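Glycerol dehydrogenase (Schizosaccharomyces pombe, PDB 1TA9) oxidises glycerol to dihydroxyacetone with NAD(+) as the electron acceptor, probably using zinc as its catalytic metal, and serves in glycerol assimilation. Local coordinates at residues 311-316 with 396-401. Sequence-based numbering, arbitrary orientation.
Sequences LAAAHA and ESIHNM. With ZN (zinc ion), chain I.
A313 and I398 are the residues whose CA atoms lie nearest each other, 4.2 Å apart, where the N-terminal turn of helix 313-322 meets the 3-10 turn 397-400; A316 and E396 mark the wider end. A312 is the N-cap residue, and its CA-H points at S397 O with an angle of 154° at the hydrogen. Side chains of the 3-10 turn bond two successive carbonyls ahead of the helix. S397 OG donates to A312 O over 2.6 Å, in the carbonyl plane on a lone pair; a chi1 of 59° sets this hydroxyl between its own backbone N and carbonyl carbon. N400 ND2 reaches L311 O at 2.9 Å, with the acceptor almost in its amide plane and the N-H pointing nearly straight at it (166°).

The helix start gripped here belongs to the helical, metal-binding part of the iron-containing alcohol dehydrogenase fold: H315, turned away from the 3-10 turn, binds zinc through NE2 at 2.2 Å, alongside D232 and H333, while its ND1 hydrogen-bonds E239 on helix 223-245. On the apolar side, A313 CB packs against M401 SD (3.6 Å) and I398 CG1, and I398 CB lies against A316 CB. E396 folds back at chi2, bringing OE1 to 3.2 Å from A316 CB; the same oxygen accepts a hydrogen bond from S397 N at 3.1 Å, met on the anti side and somewhat out of the carboxylate plane, while OE2 accepts one from N319. A leucine in place of E396 would probably leave S397 N and N319 ND2 without these acceptors in a buried setting.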
# COMPACT_ATOMS: atom_id res chain seq x y z
N LEU B 311 -5.80 32.61 -12.98
CA LEU B 311 -4.41 32.68 -13.39
C LEU B 311 -3.62 33.12 -12.17
O LEU B 311 -4.17 33.75 -11.25
CB LEU B 311 -4.23 33.69 -14.52
CG LEU B 311 -4.97 33.42 -15.83
CD1 LEU B 311 -4.63 34.50 -16.86
CD2 LEU B 311 -4.60 32.03 -16.35
N ALA B 312 -2.34 32.79 -12.14
CA ALA B 312 -1.50 33.17 -11.01
C ALA B 312 -0.14 33.69 -11.47
O ALA B 312 -0.07 34.58 -12.32
CB ALA B 312 -1.33 31.98 -10.06
N ALA B 313 0.93 33.13 -10.93
CA ALA B 313 2.27 33.57 -11.29
C ALA B 313 2.71 33.20 -12.70
O ALA B 313 3.30 34.02 -13.41
CB ALA B 313 3.29 33.05 -10.28
N ALA B 314 2.42 31.96 -13.11
CA ALA B 314 2.83 31.49 -14.43
C ALA B 314 2.55 32.48 -15.56
O ALA B 314 3.46 32.88 -16.28
CB ALA B 314 2.17 30.15 -14.74
N HIS B 315 1.29 32.88 -15.72
CA HIS B 315 0.96 33.81 -16.79
C HIS B 315 1.50 35.22 -16.56
O HIS B 315 1.84 35.91 -17.52
CB HIS B 315 -0.55 33.84 -17.02
CG HIS B 315 -1.01 32.75 -17.94
ND1 HIS B 315 -0.96 31.42 -17.60
CD2 HIS B 315 -1.44 32.80 -19.22
CE1 HIS B 315 -1.33 30.69 -18.63
NE2 HIS B 315 -1.63 31.50 -19.63
N ALA B 316 1.59 35.63 -15.31
CA ALA B 316 2.13 36.95 -15.00
C ALA B 316 3.60 36.96 -15.45
O ALA B 316 4.09 37.95 -16.00
CB ALA B 316 2.03 37.23 -13.51
N GLU B 396 -1.64 42.38 -12.47
CA GLU B 396 -1.21 41.00 -12.74
C GLU B 396 -1.84 39.92 -11.87
O GLU B 396 -2.15 40.13 -10.70
CB GLU B 396 0.31 40.90 -12.66
CG GLU B 396 1.01 41.24 -13.98
CD GLU B 396 0.60 40.33 -15.13
OE1 GLU B 396 -0.04 39.28 -14.87
OE2 GLU B 396 0.92 40.65 -16.29
N SER B 397 -2.02 38.75 -12.48
CA SER B 397 -2.64 37.61 -11.80
C SER B 397 -1.81 37.02 -10.67
O SER B 397 -2.33 36.25 -9.86
CB SER B 397 -2.96 36.51 -12.83
OG SER B 397 -1.79 36.09 -13.51
N ILE B 398 -0.53 37.37 -10.59
CA ILE B 398 0.32 36.82 -9.54
C ILE B 398 -0.19 37.24 -8.15
O ILE B 398 0.06 36.56 -7.16
CB ILE B 398 1.80 37.25 -9.72
CG1 ILE B 398 2.69 36.48 -8.76
CG2 ILE B 398 1.95 38.76 -9.49
CD1 ILE B 398 4.17 36.60 -9.07
N HIS B 399 -0.92 38.35 -8.09
CA HIS B 399 -1.44 38.83 -6.82
C HIS B 399 -2.57 37.98 -6.25
O HIS B 399 -3.03 38.22 -5.13
CB HIS B 399 -1.89 40.29 -6.98
CG HIS B 399 -0.78 41.19 -7.41
ND1 HIS B 399 0.34 41.42 -6.64
CD2 HIS B 399 -0.59 41.87 -8.57
CE1 HIS B 399 1.17 42.20 -7.30
NE2 HIS B 399 0.63 42.49 -8.48
N ASN B 400 -3.02 36.97 -7.00
CA ASN B 400 -4.07 36.08 -6.51
C ASN B 400 -3.46 35.09 -5.51
O ASN B 400 -4.17 34.49 -4.72
CB ASN B 400 -4.72 35.29 -7.66
CG ASN B 400 -5.62 36.15 -8.53
OD1 ASN B 400 -6.32 37.03 -8.03
ND2 ASN B 400 -5.61 35.89 -9.84
N MET B 401 -2.14 34.94 -5.56
CA MET B 401 -1.44 34.03 -4.65
C MET B 401 -1.33 34.64 -3.26
O MET B 401 -1.09 35.85 -3.11
CB MET B 401 -0.04 33.71 -5.19
CG MET B 401 -0.04 32.92 -6.49
SD MET B 401 1.60 32.63 -7.17
CE MET B 401 2.21 31.33 -6.08
ZN ZN I . -2.41 30.94 -21.61